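Local coordinates for ESSC (Geobacillus thermodenitrificans, PDB 5FWH), which forms the N-terminal forkhead-associated (FHA) region of an FtsK/SpoIIIE-type ATPase component of the bacterial type VII secretion apparatus, at residues A[130-135]-A[168-173]; A[109-114]-A[120-125]; A[13-18]-A[22-27]; A[70-75]-A[180-185]. All blocks are in the same frame, centred on the assembly; numbering follows the deposited sequence.

Contact 1 (A[130-135]-A[168-173]); sequences GQWVVI and FVFIEE
Trp-132 and Phe-170 carry the tight part of this contact. The five-membered ring of Trp-132 and the Phe-170 ring form an offset stack. Their centroids are 3.8 Å apart and their planes differ by 16°. The outer end of the phenyl ring does the touching. Phe-170 CZ lies 3.4 Å from Trp-132 CD1, and Phe-170 CE1 lies 3.2 Å from Trp-132 NE1. The two side chains reach in at about a right angle, yet their rings end up nearly flat on each other. Trp-132 uses its edge as well as its face. Trp-132 NE1 donates to Glu-173 O over 2.9 Å, with a nearly straight N-H...O angle of 166°. The acceptor sits almost in the indole plane, so the bond and the stack do not compete. Together they fix the rotation of the ring and satisfy the one polar atom of this buried side chain.

The other side is looser and partly exposed. Here Glu-173 has CG anti to its backbone N (chi1 -172°), and its extended chain runs past Gly-130. Glu-173 CG comes no nearer than 3.6 Å to Gly-130 O. Its carboxylate finds its charge partner elsewhere, in Lys-127. Glu-173 N is held by Glu-172 OE1 at 2.6 Å, next to a classic beta bulge at Ile-171 and Glu-172.

Strands 131-136 and 166-170 belong to two different sheets, and the ring pair bridges them in the manner of an FHA-type beta sandwich. Trp-132 also rests on Leu-125 and Lys-127 of strand 123-128, while Phe-170 rests on Leu-176 of strand 175-180.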
# COMPACT_ATOMS: atom_id res chain seq x y z
N GLY A 130 -7.46 24.84 5.24
CA GLY A 130 -6.85 24.01 6.27
C GLY A 130 -7.11 22.52 6.17
O GLY A 130 -6.67 21.77 7.05
N GLN A 131 -7.76 22.06 5.11
CA GLN A 131 -8.09 20.65 4.93
C GLN A 131 -7.43 20.10 3.69
O GLN A 131 -7.57 20.69 2.62
CB GLN A 131 -9.60 20.49 4.77
CG GLN A 131 -10.44 21.06 5.92
CD GLN A 131 -9.93 20.63 7.30
OE1 GLN A 131 -9.34 21.43 8.03
NE2 GLN A 131 -10.14 19.35 7.65
N TRP A 132 -6.76 18.96 3.79
CA TRP A 132 -6.26 18.30 2.59
C TRP A 132 -7.32 17.49 1.90
O TRP A 132 -8.08 16.77 2.55
CB TRP A 132 -5.05 17.43 2.93
CG TRP A 132 -3.88 18.23 3.25
CD1 TRP A 132 -3.36 18.51 4.51
CD2 TRP A 132 -3.02 18.87 2.33
NE1 TRP A 132 -2.24 19.28 4.40
CE2 TRP A 132 -1.99 19.52 3.09
CE3 TRP A 132 -3.00 18.97 0.95
CZ2 TRP A 132 -1.00 20.28 2.51
CZ3 TRP A 132 -1.99 19.72 0.35
CH2 TRP A 132 -1.01 20.38 1.13
N VAL A 133 -7.40 17.62 0.59
CA VAL A 133 -8.21 16.76 -0.27
C VAL A 133 -7.30 15.86 -1.13
O VAL A 133 -6.30 16.31 -1.68
CB VAL A 133 -9.07 17.63 -1.19
CG1 VAL A 133 -9.87 16.79 -2.18
CG2 VAL A 133 -10.02 18.44 -0.33
N VAL A 134 -7.65 14.59 -1.24
CA VAL A 134 -7.03 13.69 -2.18
C VAL A 134 -7.84 13.63 -3.48
O VAL A 134 -9.04 13.36 -3.43
CB VAL A 134 -6.80 12.27 -1.61
CG1 VAL A 134 -8.08 11.61 -1.12
CG2 VAL A 134 -6.11 11.41 -2.66
N ILE A 135 -7.18 13.82 -4.61
CA ILE A 135 -7.81 13.73 -5.94
C ILE A 135 -7.09 12.61 -6.67
O ILE A 135 -5.95 12.78 -7.05
CB ILE A 135 -7.69 15.05 -6.74
CG1 ILE A 135 -8.36 16.24 -5.98
CG2 ILE A 135 -8.27 14.93 -8.17
CD1 ILE A 135 -7.42 17.08 -5.16
N PHE A 168 0.88 6.77 2.82
CA PHE A 168 0.91 8.22 3.04
C PHE A 168 -0.03 8.53 4.17
O PHE A 168 -1.19 8.11 4.12
CB PHE A 168 0.44 8.98 1.82
CG PHE A 168 1.19 8.64 0.55
CD1 PHE A 168 0.86 7.51 -0.16
CD2 PHE A 168 2.16 9.47 0.07
CE1 PHE A 168 1.50 7.18 -1.35
CE2 PHE A 168 2.87 9.13 -1.07
CZ PHE A 168 2.52 7.98 -1.78
N VAL A 169 0.47 9.21 5.21
CA VAL A 169 -0.36 9.57 6.39
C VAL A 169 -0.04 10.99 6.80
O VAL A 169 1.12 11.31 7.00
CB VAL A 169 -0.14 8.66 7.61
CG1 VAL A 169 -1.23 8.87 8.64
CG2 VAL A 169 -0.16 7.19 7.20
N PHE A 170 -1.05 11.87 6.86
CA PHE A 170 -0.86 13.16 7.49
C PHE A 170 -0.82 12.88 9.02
O PHE A 170 -1.77 12.33 9.64
CB PHE A 170 -1.98 14.16 7.13
CG PHE A 170 -1.73 14.89 5.81
CD1 PHE A 170 -0.79 15.91 5.74
CD2 PHE A 170 -2.38 14.49 4.65
CE1 PHE A 170 -0.54 16.54 4.55
CE2 PHE A 170 -2.14 15.11 3.45
CZ PHE A 170 -1.21 16.14 3.39
N ILE A 171 0.30 13.21 9.61
CA ILE A 171 0.42 13.15 11.06
C ILE A 171 -0.39 14.32 11.62
O ILE A 171 -1.15 14.17 12.56
CB ILE A 171 1.86 13.35 11.54
CG1 ILE A 171 2.80 12.25 11.03
CG2 ILE A 171 1.91 13.47 13.06
CD1 ILE A 171 2.49 10.86 11.51
N GLU A 172 -0.12 15.49 11.03
CA GLU A 172 -0.74 16.77 11.31
C GLU A 172 -1.03 17.38 9.95
O GLU A 172 -0.55 16.89 8.89
CB GLU A 172 0.26 17.64 12.09
CG GLU A 172 -0.06 19.12 12.35
CD GLU A 172 -1.40 19.42 13.02
OE1 GLU A 172 -2.46 19.26 12.35
OE2 GLU A 172 -1.36 19.87 14.19
N GLU A 173 -1.81 18.44 9.97
CA GLU A 173 -2.07 19.27 8.82
C GLU A 173 -0.83 19.69 8.08
O GLU A 173 -0.88 19.92 6.85
CB GLU A 173 -2.77 20.52 9.28
CG GLU A 173 -3.30 21.42 8.17
CD GLU A 173 -3.43 22.86 8.63
OE1 GLU A 173 -3.53 23.12 9.87
OE2 GLU A 173 -3.41 23.76 7.76

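Contact 2 (A[109-114]-A[120-125]); sequences SNDPQA and NARFSL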
# COMPACT_ATOMS: atom_id res chain seq x y z
N SER A 109 3.32 11.43 -8.63
CA SER A 109 3.28 10.75 -9.92
C SER A 109 4.69 10.54 -10.45
O SER A 109 5.67 10.73 -9.74
CB SER A 109 2.52 11.59 -10.92
OG SER A 109 3.35 12.70 -11.24
N ASN A 110 4.78 10.13 -11.71
CA ASN A 110 6.05 9.86 -12.29
C ASN A 110 6.51 10.98 -13.15
O ASN A 110 7.59 10.88 -13.70
CB ASN A 110 6.06 8.59 -13.09
CG ASN A 110 7.45 8.07 -13.27
OD1 ASN A 110 8.22 8.02 -12.30
ND2 ASN A 110 7.82 7.77 -14.47
N ASP A 111 5.72 12.05 -13.21
CA ASP A 111 6.15 13.26 -13.90
C ASP A 111 7.41 13.88 -13.28
O ASP A 111 7.57 13.85 -12.00
CB ASP A 111 5.03 14.30 -13.90
CG ASP A 111 3.80 13.80 -14.61
OD1 ASP A 111 3.71 13.91 -15.87
OD2 ASP A 111 2.92 13.27 -13.90
N PRO A 112 8.27 14.48 -14.16
CA PRO A 112 9.50 15.15 -13.77
C PRO A 112 9.31 16.18 -12.69
O PRO A 112 10.19 16.32 -11.87
CB PRO A 112 9.93 15.88 -15.04
CG PRO A 112 9.41 15.03 -16.12
CD PRO A 112 8.06 14.60 -15.62
N GLN A 113 8.18 16.88 -12.71
CA GLN A 113 7.91 17.95 -11.75
C GLN A 113 7.08 17.54 -10.52
O GLN A 113 6.63 18.41 -9.77
CB GLN A 113 7.32 19.14 -12.50
CG GLN A 113 8.19 19.56 -13.72
CD GLN A 113 9.65 19.83 -13.36
OE1 GLN A 113 10.58 19.40 -14.04
NE2 GLN A 113 9.84 20.56 -12.29
N ALA A 114 6.97 16.23 -10.28
CA ALA A 114 6.26 15.68 -9.12
C ALA A 114 6.94 16.08 -7.84
O ALA A 114 8.16 16.04 -7.74
CB ALA A 114 6.20 14.16 -9.20
N ASN A 120 4.68 4.11 -8.65
CA ASN A 120 3.66 3.30 -7.92
C ASN A 120 2.26 3.88 -7.76
O ASN A 120 1.34 3.14 -7.43
CB ASN A 120 4.14 2.96 -6.49
CG ASN A 120 5.53 2.38 -6.45
OD1 ASN A 120 6.34 2.77 -5.60
ND2 ASN A 120 5.83 1.47 -7.38
N ALA A 121 2.12 5.20 -7.93
CA ALA A 121 0.90 5.91 -7.57
C ALA A 121 0.80 7.13 -8.43
O ALA A 121 1.80 7.64 -8.85
CB ALA A 121 0.99 6.36 -6.11
N ARG A 122 -0.39 7.64 -8.62
CA ARG A 122 -0.55 8.89 -9.27
C ARG A 122 -1.77 9.55 -8.66
O ARG A 122 -2.87 9.09 -8.89
CB ARG A 122 -0.70 8.66 -10.81
CG ARG A 122 -1.29 9.82 -11.59
CD ARG A 122 -1.40 9.51 -13.10
NE ARG A 122 -0.06 9.46 -13.67
CZ ARG A 122 0.67 10.53 -14.00
NH1 ARG A 122 0.21 11.77 -13.84
NH2 ARG A 122 1.89 10.37 -14.48
N PHE A 123 -1.58 10.69 -8.01
CA PHE A 123 -2.72 11.37 -7.39
C PHE A 123 -2.26 12.73 -6.95
O PHE A 123 -1.10 12.99 -7.00
CB PHE A 123 -3.29 10.52 -6.20
CG PHE A 123 -2.32 10.31 -5.05
CD1 PHE A 123 -2.27 11.21 -3.96
CD2 PHE A 123 -1.52 9.16 -4.98
CE1 PHE A 123 -1.39 11.04 -2.89
CE2 PHE A 123 -0.67 8.95 -3.85
CZ PHE A 123 -0.58 9.91 -2.85
N SER A 124 -3.15 13.64 -6.61
CA SER A 124 -2.66 14.89 -6.07
C SER A 124 -3.29 15.14 -4.75
O SER A 124 -4.28 14.54 -4.45
CB SER A 124 -2.84 16.07 -7.03
OG SER A 124 -4.19 16.36 -7.19
N LEU A 125 -2.64 15.93 -3.92
CA LEU A 125 -3.17 16.37 -2.61
C LEU A 125 -3.33 17.89 -2.66
O LEU A 125 -2.39 18.59 -3.04
CB LEU A 125 -2.24 15.97 -1.51
CG LEU A 125 -2.00 14.45 -1.31
CD1 LEU A 125 -1.01 14.26 -0.18
CD2 LEU A 125 -3.21 13.72 -0.83
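Arg-122 starts out pointing away from its own backbone N (chi1 162°), and a bend at chi3 (-70°) swings its guanidinium back to Asp-111. Asp-111 answers with CG beside its own backbone N (chi1 -61°), which turns OD2 to the incoming group. The result is an end-on salt bridge to a single oxygen. Arg-122 NH1 and NH2 each lie 3.1 Å from Asp-111 OD2, in bent hydrogen bonds. NH1 meets the syn lone pair of OD2, whereas NH2 comes from above the carboxylate plane. The two flat groups stand nearly perpendicular. Ser-109 adds a third donor: its OG gives a 2.8 Å bond to the anti lone pair of Asp-111 OD2. Ser-109 CB packs over one face of the guanidinium, 3.7 Å from Arg-122 NH1.

Asp-111 also starts a type I turn that ends at Ala-114, in the loop after strand 105-109. The bridge ties this loop to the chain entering strand 123-128. An alanine in place of this aspartate is likely to leave the Arg-122 charge without its mate in this loop and the Ser-109 hydroxyl without its acceptor. Arg-122 NE has a further, long and weak, ion pair with Asp-139. Three donors on one oxygen would probably draw negative charge toward OD2 and keep the carboxylate ionised.

Contact 3 (A[13-18]-A[22-27]); sequences QLFSLT and KVIVIG
Phe-15 is the first residue of 13-18 to meet Ile-24. A chi1 of 174° swings the Phe-15 ring away from its own backbone N and across toward strand 23-27. Its CE2 corner touches the end of the isoleucine chain, Phe-15 CE2 to Ile-24 CD1, at 3.9 Å. Phe-15 CE2 also lies 4.2 Å from Ile-24 CG2. The two side chains approach from opposite directions, and the ring also rests on Val-34.

No hydrogen bond joins the two segments, which belong to different sheets. Strand 11-16 is an outer strand of a four-stranded antiparallel sheet, while strand 23-27 lies in a mixed sheet. The short connection between them crosses from one sheet to the other, consistent with the beta sandwich of an FHA-type domain. Their contact is purely apolar.

Leu-17 follows, just beyond the strand end. Its CD2 lies in the plane of the Phe-15 ring, at the edge. Leu-17 CD2 approaches Ile-24 CG2, the methyl that also faces Phe-15, at 4.4 Å, a looser touch than that of the phenyl ring. Leu-17 also packs on Leu-4 of strand 3-8, and Ile-24 packs on Ile-48 of strand 46-50 and on His-33.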
# COMPACT_ATOMS: atom_id res chain seq x y z
N GLN A 13 -6.26 -4.92 1.60
CA GLN A 13 -5.90 -5.18 3.02
C GLN A 13 -4.39 -5.28 3.09
O GLN A 13 -3.77 -5.83 2.17
CB GLN A 13 -6.38 -6.52 3.47
CG GLN A 13 -7.87 -6.61 3.60
CD GLN A 13 -8.33 -7.86 4.33
OE1 GLN A 13 -7.80 -8.25 5.38
NE2 GLN A 13 -9.38 -8.46 3.80
N LEU A 14 -3.84 -4.77 4.18
CA LEU A 14 -2.41 -4.79 4.49
C LEU A 14 -2.25 -5.70 5.68
O LEU A 14 -3.05 -5.64 6.60
CB LEU A 14 -1.96 -3.34 4.75
CG LEU A 14 -0.49 -3.00 4.68
CD1 LEU A 14 -0.04 -3.04 3.25
CD2 LEU A 14 -0.17 -1.65 5.28
N PHE A 15 -1.32 -6.63 5.63
CA PHE A 15 -1.08 -7.58 6.71
C PHE A 15 0.40 -7.70 7.00
O PHE A 15 1.20 -7.93 6.09
CB PHE A 15 -1.59 -8.93 6.27
CG PHE A 15 -1.29 -10.02 7.23
CD1 PHE A 15 -2.15 -10.27 8.28
CD2 PHE A 15 -0.13 -10.77 7.12
CE1 PHE A 15 -1.87 -11.26 9.19
CE2 PHE A 15 0.15 -11.78 8.02
CZ PHE A 15 -0.72 -12.02 9.05
N SER A 16 0.76 -7.57 8.28
CA SER A 16 2.16 -7.63 8.74
C SER A 16 2.64 -9.06 9.02
O SER A 16 1.97 -9.82 9.67
CB SER A 16 2.33 -6.80 10.03
OG SER A 16 2.28 -5.41 9.74
N LEU A 17 3.85 -9.36 8.58
CA LEU A 17 4.47 -10.67 8.69
C LEU A 17 5.44 -10.85 9.88
O LEU A 17 6.36 -11.64 9.76
CB LEU A 17 5.27 -10.95 7.41
CG LEU A 17 4.36 -11.28 6.25
CD1 LEU A 17 5.15 -11.54 4.99
CD2 LEU A 17 3.48 -12.47 6.62
N THR A 18 5.24 -10.09 10.96
CA THR A 18 5.95 -10.24 12.27
C THR A 18 7.15 -11.20 12.31
O THR A 18 6.97 -12.43 12.26
CB THR A 18 4.96 -10.57 13.45
OG1 THR A 18 4.71 -11.98 13.53
CG2 THR A 18 3.61 -9.84 13.31
N LYS A 22 4.97 -17.68 10.48
CA LYS A 22 5.88 -18.42 9.54
C LYS A 22 5.19 -19.04 8.27
O LYS A 22 5.79 -19.07 7.18
CB LYS A 22 6.66 -19.51 10.30
CG LYS A 22 7.50 -18.99 11.49
CD LYS A 22 8.17 -20.08 12.32
CE LYS A 22 9.63 -20.30 11.93
NZ LYS A 22 9.75 -20.74 10.51
N VAL A 23 3.96 -19.54 8.44
CA VAL A 23 3.08 -19.96 7.34
C VAL A 23 1.67 -19.41 7.55
O VAL A 23 0.96 -19.84 8.47
CB VAL A 23 3.05 -21.49 7.18
CG1 VAL A 23 3.01 -22.19 8.54
CG2 VAL A 23 1.90 -21.94 6.25
N ILE A 24 1.25 -18.46 6.70
CA ILE A 24 -0.02 -17.78 6.88
C ILE A 24 -0.93 -18.15 5.77
O ILE A 24 -0.50 -18.60 4.74
CB ILE A 24 0.09 -16.24 7.02
CG1 ILE A 24 0.39 -15.53 5.70
CG2 ILE A 24 1.12 -15.86 8.08
CD1 ILE A 24 -0.67 -14.51 5.35
N VAL A 25 -2.22 -17.93 6.00
CA VAL A 25 -3.25 -18.38 5.09
C VAL A 25 -4.29 -17.27 4.91
O VAL A 25 -4.74 -16.57 5.90
CB VAL A 25 -3.89 -19.73 5.50
CG1 VAL A 25 -4.38 -19.69 6.93
CG2 VAL A 25 -5.04 -20.10 4.54
N ILE A 26 -4.61 -17.10 3.64
CA ILE A 26 -5.60 -16.19 3.18
C ILE A 26 -6.67 -17.08 2.73
O ILE A 26 -6.45 -17.91 1.81
CB ILE A 26 -5.13 -15.37 1.93
CG1 ILE A 26 -3.83 -14.65 2.24
CG2 ILE A 26 -6.24 -14.43 1.40
CD1 ILE A 26 -3.10 -14.18 0.99
N GLY A 27 -7.84 -16.83 3.29
CA GLY A 27 -9.03 -17.59 3.05
C GLY A 27 -10.25 -16.80 3.43
O GLY A 27 -10.18 -15.57 3.54

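Contact 4 (A[70-75]-A[180-185]); sequences KPRCSI and SSEEVV
Arg-72 and Glu-182 form a salt bridge at the surface. Arg-72 NE lies 2.7 Å from Glu-182 OE2, but the N-H...O angle is only 116°, so the hydrogen bond is weak. The carboxylate does not meet the guanidinium edge-on. Glu-182 CD sits over one face of it, and the two planes are 69° apart. Attraction between the charges therefore probably matters more than bond direction. The aliphatic part of the arginine packs too. Arg-72 CD is 3.3 Å from Ser-181 OG, and Arg-72 CG is 3.7 Å from Ser-181 CB. Along the glutamate, Glu-182 CG lies 3.5 Å from Arg-72 CD. A glutamine in place of this glutamate would remove the negative charge opposite Arg-72 and would probably let the guanidinium turn more freely.

The bridge joins two parts of the fold. Strand 73-77 belongs to a sheet built from the first half of the chain, and 180-185 follows strand 175-180 of a sheet in the second half. This layout is consistent with two FHA-type sandwiches in tandem.

Further out, a turn holds Arg-72 and a serine bond holds Glu-182. Arg-72 sits in a type II turn from Lys-70 to Cys-73, at a position of positive phi (60°). Its chain is bent at chi2 and chi3 on the way to Glu-182. On the other side, Ser-180 OG donates to Glu-182 O at 2.9 Å and pins the backbone just after the strand. Tyr-96 OH bonds to both Glu-183 OE1 and Val-184 N. Tyr-165 touches both Ser-74 and Ser-181.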
# COMPACT_ATOMS: atom_id res chain seq x y z
N LYS A 70 9.50 -12.17 -4.39
CA LYS A 70 10.66 -11.46 -3.93
C LYS A 70 10.19 -10.13 -3.42
O LYS A 70 9.04 -9.73 -3.65
CB LYS A 70 11.68 -11.28 -5.06
CG LYS A 70 12.11 -12.59 -5.69
CD LYS A 70 13.40 -12.50 -6.51
CE LYS A 70 13.51 -11.24 -7.38
NZ LYS A 70 12.41 -11.09 -8.38
N PRO A 71 11.06 -9.45 -2.69
CA PRO A 71 10.72 -8.12 -2.27
C PRO A 71 10.24 -7.22 -3.42
O PRO A 71 10.81 -7.27 -4.54
CB PRO A 71 12.04 -7.62 -1.68
CG PRO A 71 12.63 -8.87 -1.09
CD PRO A 71 12.37 -9.87 -2.15
N ARG A 72 9.19 -6.45 -3.13
CA ARG A 72 8.58 -5.51 -4.06
C ARG A 72 8.04 -6.14 -5.34
O ARG A 72 8.02 -5.52 -6.39
CB ARG A 72 9.55 -4.39 -4.36
CG ARG A 72 9.95 -3.55 -3.15
CD ARG A 72 10.14 -2.07 -3.53
NE ARG A 72 10.95 -1.93 -4.75
CZ ARG A 72 12.27 -2.15 -4.84
NH1 ARG A 72 12.97 -2.55 -3.79
NH2 ARG A 72 12.90 -2.00 -6.02
N CYS A 73 7.62 -7.39 -5.25
CA CYS A 73 7.03 -8.12 -6.36
C CYS A 73 5.61 -8.57 -5.95
O CYS A 73 5.25 -8.55 -4.79
CB CYS A 73 7.89 -9.34 -6.72
SG CYS A 73 9.53 -8.83 -7.36
N SER A 74 4.82 -8.94 -6.91
CA SER A 74 3.41 -9.27 -6.66
C SER A 74 3.07 -10.44 -7.50
O SER A 74 3.87 -10.78 -8.40
CB SER A 74 2.47 -8.13 -7.05
OG SER A 74 2.49 -7.95 -8.47
N ILE A 75 1.93 -11.05 -7.17
CA ILE A 75 1.37 -12.11 -7.97
C ILE A 75 -0.15 -12.01 -8.07
O ILE A 75 -0.85 -11.67 -7.11
CB ILE A 75 1.77 -13.48 -7.39
CG1 ILE A 75 1.58 -14.58 -8.43
CG2 ILE A 75 1.01 -13.78 -6.09
CD1 ILE A 75 2.12 -15.92 -7.99
N SER A 180 7.70 3.41 2.54
CA SER A 180 8.01 2.85 1.25
C SER A 180 9.09 1.83 1.41
O SER A 180 10.00 2.01 2.18
CB SER A 180 8.58 3.91 0.34
OG SER A 180 8.81 3.39 -0.94
N SER A 181 9.02 0.80 0.59
CA SER A 181 10.12 -0.14 0.47
C SER A 181 11.27 0.39 -0.36
O SER A 181 12.30 -0.22 -0.33
CB SER A 181 9.65 -1.52 -0.04
OG SER A 181 8.41 -1.45 -0.73
N GLU A 182 11.14 1.51 -1.07
CA GLU A 182 12.30 2.11 -1.75
C GLU A 182 12.54 3.47 -1.16
O GLU A 182 11.63 4.02 -0.52
CB GLU A 182 12.02 2.30 -3.23
CG GLU A 182 11.09 1.27 -3.83
CD GLU A 182 11.07 1.31 -5.36
OE1 GLU A 182 11.65 2.26 -5.96
OE2 GLU A 182 10.47 0.39 -5.97
N GLU A 183 13.74 4.02 -1.38
CA GLU A 183 13.97 5.44 -1.10
C GLU A 183 12.96 6.30 -1.95
O GLU A 183 12.65 6.02 -3.14
CB GLU A 183 15.45 5.89 -1.31
CG GLU A 183 16.46 5.53 -0.20
CD GLU A 183 17.09 6.74 0.53
OE1 GLU A 183 16.37 7.50 1.23
OE2 GLU A 183 18.32 6.95 0.43
N VAL A 184 12.40 7.29 -1.28
CA VAL A 184 11.45 8.17 -1.88
C VAL A 184 12.23 9.35 -2.43
O VAL A 184 13.12 9.84 -1.78
CB VAL A 184 10.48 8.66 -0.82
CG1 VAL A 184 9.56 9.71 -1.37
CG2 VAL A 184 9.67 7.47 -0.33
N VAL A 185 11.84 9.81 -3.61
CA VAL A 185 12.43 10.97 -4.23
C VAL A 185 11.43 12.09 -4.15
O VAL A 185 10.29 11.94 -4.62
CB VAL A 185 12.76 10.68 -5.68
CG1 VAL A 185 13.46 11.90 -6.33
CG2 VAL A 185 13.65 9.44 -5.74

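Contact 3 comes first along the chain. Contact 4 opens next, contacts 2 and 1 follow in turn, and contact 4 closes last, so contact 4 brackets contacts 2 and 1 along the chain. Contacts 1 and 2 have centres about 16 Å apart and share a sheet in which strands 123-128 and 131-136 are neighbours. They touch there, with Ile-135 O 3.0 Å from Ser-124 N in a probable hydrogen bond. Contact 3 lies about 29 Å from contact 1 and about 30 Å from contact 2, centre to centre, across the middle of the chain. Contact 4 has its centre about 17 Å from those of contacts 2 and 3. It reaches the sheet of strand 11-16 and links the two halves of the chain.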